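Local coordinates for ABC transporter ATP-binding protein (Leptospira interrogans serovar Copenhageni, PDB 4HZI), which probably binds and hydrolyses ATP as the ATPase subunit of an orphan ABC transporter involved in manganese utilization and tolerance, at residues 229-232 against 236-239; 126-131 against 156-161; 91-96 against 191-196. One frame throughout, in Å; residues are numbered along the deposited sequence.

Contact 1: 229-232 against 236-239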
loop_
_atom_site.group_PDB
_atom_site.type_symbol
_atom_site.label_atom_id
_atom_site.label_comp_id
_atom_site.label_asym_id
_atom_site.label_seq_id
_atom_site.Cartn_x
_atom_site.Cartn_y
_atom_site.Cartn_z
ATOM N N TYR A 229 5.694 -4.224 -15.311
ATOM C CA TYR A 229 5.202 -3.475 -14.163
ATOM C C TYR A 229 4.437 -4.435 -13.281
ATOM O O TYR A 229 3.444 -5.053 -13.703
ATOM C CB TYR A 229 4.285 -2.378 -14.662
ATOM C CG TYR A 229 3.862 -1.307 -13.681
ATOM C CD1 TYR A 229 2.791 -1.510 -12.798
ATOM C CD2 TYR A 229 4.498 -0.062 -13.647
ATOM C CE1 TYR A 229 2.391 -0.507 -11.925
ATOM C CE2 TYR A 229 4.087 0.936 -12.777
ATOM C CZ TYR A 229 3.067 0.700 -11.899
ATOM O OH TYR A 229 2.672 1.691 -11.040
ATOM N N ILE A 230 4.868 -4.548 -12.040
ATOM C CA ILE A 230 4.264 -5.502 -11.105
ATOM C C ILE A 230 3.481 -4.788 -10.024
ATOM O O ILE A 230 4.004 -3.925 -9.323
ATOM C CB ILE A 230 5.385 -6.341 -10.467
ATOM C CG1 ILE A 230 6.146 -7.090 -11.599
ATOM C CG2 ILE A 230 4.821 -7.379 -9.475
ATOM C CD1 ILE A 230 7.569 -6.843 -11.531
ATOM N N THR A 231 2.218 -5.181 -9.866
ATOM C CA THR A 231 1.319 -4.554 -8.925
ATOM C C THR A 231 0.220 -5.497 -8.456
ATOM O O THR A 231 -0.090 -6.515 -9.102
ATOM C CB THR A 231 0.689 -3.259 -9.522
ATOM O OG1 THR A 231 -0.068 -2.586 -8.526
ATOM C CG2 THR A 231 -0.186 -3.573 -10.682
ATOM N N HIS A 232 -0.360 -5.130 -7.317
ATOM C CA HIS A 232 -1.622 -5.711 -6.857
ATOM C C HIS A 232 -2.755 -4.713 -6.889
ATOM O O HIS A 232 -3.860 -5.037 -6.497
ATOM C CB HIS A 232 -1.510 -6.374 -5.489
ATOM C CG HIS A 232 -1.298 -5.422 -4.357
ATOM N ND1 HIS A 232 -0.040 -5.009 -3.995
ATOM C CD2 HIS A 232 -2.151 -4.869 -3.460
ATOM C CE1 HIS A 232 -0.122 -4.206 -2.946
ATOM N NE2 HIS A 232 -1.388 -4.087 -2.611
ATOM N N GLU A 236 -2.918 1.741 -10.049
ATOM C CA GLU A 236 -1.531 2.149 -10.179
ATOM C C GLU A 236 -0.966 1.987 -11.577
ATOM O O GLU A 236 0.240 2.203 -11.764
ATOM C CB GLU A 236 -0.662 1.288 -9.251
ATOM C CG GLU A 236 -0.823 1.631 -7.789
ATOM C CD GLU A 236 -0.054 0.714 -6.853
ATOM O OE1 GLU A 236 0.696 -0.207 -7.300
ATOM O OE2 GLU A 236 -0.176 0.969 -5.655
ATOM N N ILE A 237 -1.779 1.517 -12.529
ATOM C CA ILE A 237 -1.260 1.113 -13.848
ATOM C C ILE A 237 -1.400 2.262 -14.835
ATOM O O ILE A 237 -2.502 2.605 -15.201
ATOM C CB ILE A 237 -2.041 -0.094 -14.420
ATOM C CG1 ILE A 237 -1.880 -1.300 -13.485
ATOM C CG2 ILE A 237 -1.503 -0.446 -15.782
ATOM C CD1 ILE A 237 -2.810 -2.443 -13.751
ATOM N N PRO A 238 -0.285 2.791 -15.345
ATOM C CA PRO A 238 -0.408 3.870 -16.330
ATOM C C PRO A 238 -1.028 3.427 -17.646
ATOM O O PRO A 238 -0.965 2.247 -18.035
ATOM C CB PRO A 238 1.037 4.278 -16.617
ATOM C CG PRO A 238 1.891 3.565 -15.694
ATOM C CD PRO A 238 1.101 2.513 -14.964
ATOM N N ASP A 239 -1.526 4.400 -18.395
ATOM C CA ASP A 239 -2.179 4.129 -19.663
ATOM C C ASP A 239 -1.351 3.480 -20.759
ATOM O O ASP A 239 -1.917 2.881 -21.667
ATOM C CB ASP A 239 -2.804 5.431 -20.225
ATOM C CG ASP A 239 -1.749 6.454 -20.746
ATOM O OD1 ASP A 239 -0.513 6.327 -20.514
ATOM O OD2 ASP A 239 -2.189 7.427 -21.405
#

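Contact 2: 126-131 against 156-161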
loop_
_atom_site.group_PDB
_atom_site.type_symbol
_atom_site.label_atom_id
_atom_site.label_comp_id
_atom_site.label_asym_id
_atom_site.label_seq_id
_atom_site.Cartn_x
_atom_site.Cartn_y
_atom_site.Cartn_z
ATOM N N LEU A 126 23.391 9.950 0.348
ATOM C CA LEU A 126 23.951 10.244 -0.973
ATOM C C LEU A 126 23.157 11.328 -1.656
ATOM O O LEU A 126 21.992 11.549 -1.328
ATOM C CB LEU A 126 23.943 8.983 -1.845
ATOM C CG LEU A 126 24.624 7.755 -1.232
ATOM C CD1 LEU A 126 24.287 6.467 -1.976
ATOM C CD2 LEU A 126 26.129 7.978 -1.182
ATOM N N THR A 127 23.786 12.013 -2.605
ATOM C CA THR A 127 23.079 12.968 -3.439
ATOM C C THR A 127 22.225 12.199 -4.474
ATOM O O THR A 127 22.345 10.969 -4.591
ATOM C CB THR A 127 24.050 13.908 -4.165
ATOM O OG1 THR A 127 24.904 13.146 -5.044
ATOM C CG2 THR A 127 24.899 14.718 -3.132
ATOM N N VAL A 128 21.396 12.940 -5.214
ATOM C CA VAL A 128 20.655 12.428 -6.364
ATOM C C VAL A 128 21.613 11.817 -7.390
ATOM O O VAL A 128 21.463 10.662 -7.781
ATOM C CB VAL A 128 19.786 13.540 -6.996
ATOM C CG1 VAL A 128 19.299 13.197 -8.379
ATOM C CG2 VAL A 128 18.596 13.859 -6.105
ATOM N N LYS A 129 22.629 12.571 -7.800
ATOM C CA LYS A 129 23.576 12.063 -8.796
ATOM C C LYS A 129 24.257 10.792 -8.285
ATOM O O LYS A 129 24.423 9.811 -9.021
ATOM C CB LYS A 129 24.609 13.152 -9.116
ATOM C CG LYS A 129 25.671 12.792 -10.141
ATOM C CD LYS A 129 26.863 13.759 -10.049
ATOM C CE LYS A 129 27.772 13.384 -8.879
ATOM N NZ LYS A 129 28.646 14.500 -8.416
ATOM N N ASP A 130 24.685 10.825 -7.033
ATOM C CA ASP A 130 25.362 9.694 -6.430
ATOM C C ASP A 130 24.473 8.446 -6.425
ATOM O O ASP A 130 24.916 7.319 -6.657
ATOM C CB ASP A 130 25.763 10.042 -5.000
ATOM C CG ASP A 130 26.882 11.076 -4.944
ATOM O OD1 ASP A 130 27.647 11.174 -5.934
ATOM O OD2 ASP A 130 26.981 11.783 -3.913
ATOM N N THR A 131 23.210 8.658 -6.122
ATOM C CA THR A 131 22.244 7.569 -6.069
ATOM C C THR A 131 22.099 6.930 -7.437
ATOM O O THR A 131 22.037 5.716 -7.538
ATOM C CB THR A 131 20.900 8.100 -5.532
ATOM O OG1 THR A 131 21.091 8.561 -4.183
ATOM C CG2 THR A 131 19.844 7.026 -5.541
ATOM N N GLN A 156 23.705 13.747 -17.942
ATOM C CA GLN A 156 22.877 13.822 -19.131
ATOM C C GLN A 156 21.487 13.188 -18.878
ATOM O O GLN A 156 20.458 13.689 -19.371
ATOM C CB GLN A 156 23.566 13.158 -20.320
ATOM C CG GLN A 156 22.804 13.320 -21.636
ATOM C CD GLN A 156 22.798 14.750 -22.140
ATOM O OE1 GLN A 156 23.848 15.386 -22.240
ATOM N NE2 GLN A 156 21.621 15.263 -22.462
ATOM N N ILE A 157 21.475 12.084 -18.128
ATOM C CA ILE A 157 20.217 11.417 -17.734
ATOM C C ILE A 157 19.278 12.397 -16.983
ATOM O O ILE A 157 18.082 12.576 -17.359
ATOM C CB ILE A 157 20.506 10.123 -16.906
ATOM C CG1 ILE A 157 21.134 9.034 -17.804
ATOM C CG2 ILE A 157 19.230 9.562 -16.331
ATOM C CD1 ILE A 157 21.820 7.914 -17.052
ATOM N N LEU A 158 19.833 13.041 -15.954
ATOM C CA LEU A 158 19.096 14.064 -15.212
ATOM C C LEU A 158 18.631 15.169 -16.143
ATOM O O LEU A 158 17.452 15.550 -16.120
ATOM C CB LEU A 158 19.931 14.619 -14.069
ATOM C CG LEU A 158 20.283 13.636 -12.965
ATOM C CD1 LEU A 158 21.410 14.144 -12.104
ATOM C CD2 LEU A 158 19.068 13.313 -12.090
ATOM N N LYS A 159 19.519 15.655 -17.016
ATOM C CA LYS A 159 19.101 16.721 -17.928
ATOM C C LYS A 159 17.954 16.276 -18.811
ATOM O O LYS A 159 16.959 16.995 -18.939
ATOM C CB LYS A 159 20.258 17.248 -18.790
ATOM C CG LYS A 159 19.874 18.513 -19.562
ATOM C CD LYS A 159 21.075 19.296 -20.093
ATOM C CE LYS A 159 21.531 18.782 -21.447
ATOM N NZ LYS A 159 22.925 19.208 -21.757
ATOM N N ASP A 160 18.081 15.091 -19.417
ATOM C CA ASP A 160 17.023 14.575 -20.304
ATOM C C ASP A 160 15.651 14.500 -19.605
ATOM O O ASP A 160 14.630 14.624 -20.260
ATOM C CB ASP A 160 17.380 13.190 -20.861
ATOM C CG ASP A 160 18.562 13.221 -21.821
ATOM O OD1 ASP A 160 19.086 14.323 -22.093
ATOM O OD2 ASP A 160 18.965 12.141 -22.307
ATOM N N SER A 161 15.655 14.302 -18.286
ATOM C CA SER A 161 14.419 14.249 -17.461
ATOM C C SER A 161 14.163 15.504 -16.621
ATOM O O SER A 161 13.367 15.466 -15.683
ATOM C CB SER A 161 14.478 13.040 -16.503
ATOM O OG SER A 161 14.201 11.846 -17.214
#

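Contact 3: 91-96 against 191-196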
loop_
_atom_site.group_PDB
_atom_site.type_symbol
_atom_site.label_atom_id
_atom_site.label_comp_id
_atom_site.label_asym_id
_atom_site.label_seq_id
_atom_site.Cartn_x
_atom_site.Cartn_y
_atom_site.Cartn_z
ATOM N N ILE A 91 13.109 -20.158 -20.009
ATOM C CA ILE A 91 13.036 -18.683 -19.975
ATOM C C ILE A 91 14.175 -18.177 -20.835
ATOM O O ILE A 91 15.300 -18.729 -20.806
ATOM C CB ILE A 91 13.014 -18.149 -18.533
ATOM C CG1 ILE A 91 13.117 -16.608 -18.542
ATOM C CG2 ILE A 91 14.116 -18.781 -17.689
ATOM C CD1 ILE A 91 12.791 -15.984 -17.216
ATOM N N ARG A 92 13.876 -17.173 -21.672
ATOM C CA ARG A 92 14.851 -16.660 -22.602
ATOM C C ARG A 92 14.821 -15.142 -22.599
ATOM O O ARG A 92 13.749 -14.531 -22.438
ATOM C CB ARG A 92 14.520 -17.097 -24.025
ATOM C CG ARG A 92 14.582 -18.573 -24.313
ATOM C CD ARG A 92 14.051 -18.847 -25.716
ATOM N NE ARG A 92 13.765 -20.263 -25.882
ATOM C CZ ARG A 92 14.620 -21.173 -26.338
ATOM N NH1 ARG A 92 15.860 -20.837 -26.711
ATOM N NH2 ARG A 92 14.223 -22.440 -26.434
ATOM N N LEU A 93 16.000 -14.575 -22.773
ATOM C CA LEU A 93 16.184 -13.192 -23.131
ATOM C C LEU A 93 16.592 -13.200 -24.591
ATOM O O LEU A 93 17.611 -13.799 -24.989
ATOM C CB LEU A 93 17.219 -12.549 -22.188
ATOM C CG LEU A 93 17.511 -11.068 -22.418
ATOM C CD1 LEU A 93 16.247 -10.242 -22.168
ATOM C CD2 LEU A 93 18.653 -10.640 -21.512
ATOM N N PHE A 94 15.758 -12.584 -25.417
ATOM C CA PHE A 94 15.876 -12.715 -26.880
ATOM C C PHE A 94 15.981 -14.205 -27.215
ATOM O O PHE A 94 15.165 -14.998 -26.748
ATOM C CB PHE A 94 17.037 -11.839 -27.426
ATOM C CG PHE A 94 16.820 -10.341 -27.238
ATOM C CD1 PHE A 94 15.843 -9.660 -27.965
ATOM C CD2 PHE A 94 17.594 -9.617 -26.337
ATOM C CE1 PHE A 94 15.643 -8.298 -27.777
ATOM C CE2 PHE A 94 17.398 -8.259 -26.147
ATOM C CZ PHE A 94 16.420 -7.600 -26.868
ATOM N N GLN A 95 16.974 -14.629 -27.968
ATOM C CA GLN A 95 17.021 -16.047 -28.322
ATOM C C GLN A 95 17.819 -16.924 -27.342
ATOM O O GLN A 95 17.921 -18.123 -27.546
ATOM C CB GLN A 95 17.559 -16.240 -29.737
ATOM C CG GLN A 95 16.584 -15.794 -30.813
ATOM C CD GLN A 95 16.920 -16.363 -32.178
ATOM O OE1 GLN A 95 17.093 -17.579 -32.335
ATOM N NE2 GLN A 95 17.002 -15.491 -33.183
ATOM N N GLU A 96 18.375 -16.344 -26.289
ATOM C CA GLU A 96 19.245 -17.114 -25.392
ATOM C C GLU A 96 18.495 -17.555 -24.147
ATOM O O GLU A 96 17.943 -16.730 -23.439
ATOM C CB GLU A 96 20.432 -16.269 -24.952
ATOM C CG GLU A 96 21.436 -15.936 -26.025
ATOM C CD GLU A 96 22.564 -15.094 -25.474
ATOM O OE1 GLU A 96 22.314 -13.929 -25.093
ATOM O OE2 GLU A 96 23.704 -15.605 -25.402
ATOM N N GLU A 191 21.645 1.349 -19.324
ATOM C CA GLU A 191 21.000 1.171 -20.627
ATOM C C GLU A 191 20.523 -0.272 -20.894
ATOM O O GLU A 191 20.894 -0.913 -21.902
ATOM C CB GLU A 191 21.911 1.722 -21.749
ATOM C CG GLU A 191 22.180 3.212 -21.531
ATOM C CD GLU A 191 22.982 3.891 -22.623
ATOM O OE1 GLU A 191 22.810 3.531 -23.810
ATOM O OE2 GLU A 191 23.758 4.816 -22.279
ATOM N N PRO A 192 19.637 -0.763 -20.018
ATOM C CA PRO A 192 19.232 -2.162 -20.102
ATOM C C PRO A 192 18.272 -2.457 -21.231
ATOM O O PRO A 192 17.606 -1.574 -21.730
ATOM C CB PRO A 192 18.540 -2.397 -18.759
ATOM C CG PRO A 192 17.960 -1.063 -18.407
ATOM C CD PRO A 192 18.957 -0.057 -18.929
ATOM N N ASP A 193 18.147 -3.726 -21.561
ATOM C CA ASP A 193 17.254 -4.198 -22.628
ATOM C C ASP A 193 15.806 -4.011 -22.208
ATOM O O ASP A 193 14.940 -3.673 -23.024
ATOM C CB ASP A 193 17.528 -5.684 -22.877
ATOM C CG ASP A 193 18.909 -5.950 -23.506
ATOM O OD1 ASP A 193 19.452 -5.034 -24.146
ATOM O OD2 ASP A 193 19.433 -7.091 -23.371
ATOM N N PHE A 194 15.549 -4.241 -20.924
ATOM C CA PHE A 194 14.235 -4.055 -20.329
ATOM C C PHE A 194 14.278 -3.701 -18.833
ATOM O O PHE A 194 15.289 -3.906 -18.140
ATOM C CB PHE A 194 13.243 -5.171 -20.690
ATOM C CG PHE A 194 13.187 -6.339 -19.739
ATOM C CD1 PHE A 194 14.109 -7.353 -19.830
ATOM C CD2 PHE A 194 12.170 -6.449 -18.832
ATOM C CE1 PHE A 194 14.032 -8.459 -18.992
ATOM C CE2 PHE A 194 12.083 -7.538 -17.968
ATOM C CZ PHE A 194 13.014 -8.523 -18.035
ATOM N N LEU A 195 13.173 -3.156 -18.358
ATOM C CA LEU A 195 13.051 -2.666 -17.004
ATOM C C LEU A 195 11.958 -3.401 -16.253
ATOM O O LEU A 195 10.835 -3.585 -16.736
ATOM C CB LEU A 195 12.699 -1.184 -17.042
ATOM C CG LEU A 195 12.353 -0.505 -15.721
ATOM C CD1 LEU A 195 13.435 -0.621 -14.652
ATOM C CD2 LEU A 195 12.136 0.963 -16.044
ATOM N N ILE A 196 12.274 -3.809 -15.042
ATOM C CA ILE A 196 11.247 -4.332 -14.153
ATOM C C ILE A 196 10.916 -3.323 -13.068
ATOM O O ILE A 196 11.796 -2.897 -12.330
ATOM C CB ILE A 196 11.701 -5.629 -13.458
ATOM C CG1 ILE A 196 12.080 -6.711 -14.446
ATOM C CG2 ILE A 196 10.588 -6.099 -12.538
ATOM C CD1 ILE A 196 12.671 -7.971 -13.783
#

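Contact 1: 229-232 against 236-239
The end of strand 227-231 and the turn after it fit the H-loop, or switch, region of ABC ATPases, and here the side chains of Y229 and T231 reach forward onto E236, I237 and P238. T231 OG1 donates to E236 OE1 at 2.8 Å and meets that oxygen from above the carboxylate plane, 47° out of it. The same hydroxyl is hydrogen-bonded to R233 N, so it ties both the turn and the glutamate to the strand end. The torsion of T231 explains this reach: OG1 lies anti to the backbone N (chi1 -173°), which leaves CG2 to pack 4.0 Å from I237 CG1. E236, its chain extended beyond CG, brings OE1 to the T231 hydroxyl. H232, which closes 229-232, matches the switch histidine of the family by its place in the sequence. Its ND1 is hydrogen-bonded to E199, consistent with a position beside the nucleotide site. All five touching residues are buried, with 233 Å² of surface enclosed between the segments. Within the two segments the Y229 ring meets the loop through its hydroxyl and one face. OH gives a weak hydrogen bond of 2.6 Å to E236 O, while P238 CD sits over the face in a CH-pi contact, 4.3 Å from the ring centroid and 21° off the ring normal.

Contact 2: 126-131 against 156-161
V128 and L158 meet where helix 128-133 packs on helix 148-160, in what is by family topology the helical subdomain of an ABC ATPase. The tight part is a single pair of methyl groups, V128 CG1 and L158 CD2, 3.7 Å apart. V128 sends CG1 across to the other helix by placing it anti to the backbone N (chi1 164°), and the leucine's methyl meets it at a slant. Both residues are buried, and both also touch helix 176-188, V128 on I182 and L158 on L185, so the pair fills the junction of three helices. Away from that pair the packing thins: L158 CD1 stands 4.5 Å from K129 CB, and the lysine's end leads away from 156-161 toward E151, earlier on the same helix 148-160, with which NZ makes only a long, weak ion pair. The outer side of helix 148-160 faces solvent and is polar. There Q156 NE2 donates to D160 OD1 at 2.7 Å, staying within 7° of its own amide plane and meeting the syn side of the carboxylate. At the start of the other helix T131 OG1 and T131 N reach T127 O from opposite faces of its plane, the hydroxyl at 2.7 Å. With 97 Å² buried and no polar pair linking 126-131 to 156-161, the chemistry implies that apolar packing joins these two segments.

Contact 3: 91-96 against 191-196
L93 and D193 lie 9.1 Å apart between CA atoms, the closest backbone approach of the two segments, and 91-96 reverses direction there in a type II' beta turn closed by L93 N to E96 O and E96 N to L93 O, both 3.0 Å. F94, the second residue of the turn, takes the positive phi (50°) that this turn type requires there. Its ring reaches out so that CE2 comes 3.6 Å from D193 OD2. The oxygen lies at the ring edge, near the ring plane, and the carboxylate is turned 76° to the ring. With CG opposite its backbone N (chi1 -179°), L93 splits its methyls between two neighbours: CD2 is 4.1 Å from D193 OD2, while CD1 lies 4.3 Å from F194 CE1, approaching that ring obliquely. The contact thus joins the hairpin of the antiparallel sheet to the start of strand 194-198 in the mixed core sheet. D193 OD2 has its strong partner elsewhere, in a salt bridge to R109 NE; R109 also touches the side chains of L93 and F94. The chemistry implies an apolar contact with one charged corner: the carboxylate's charge is met by R109, and the positively polarised C-H edge of F94 probably adds a weak attraction.

Overall arrangement
Along the chain contact 2 is nested inside the loop closed by contact 3, and contact 1 follows both. Contacts 1 and 3 share the mixed sheet, where strands 227-231 and 194-198 are parallel neighbours; their centres are 20 Å apart, yet they touch through I230 CD1 and I196 CG2, modelled 3.3 Å apart, a short distance for two methyls that leaves the exact place of CD1 doubtful. Contact 3 ties that sheet to the antiparallel sheet through strand 90-93. Contact 2 stands apart among helices, its centre 25 Å from that of contact 1 and 24 Å from that of contact 3, with nearest atoms about 15 Å and 6 Å away. The three thus sample the core, antiparallel and helical parts expected of an ABC ATPase.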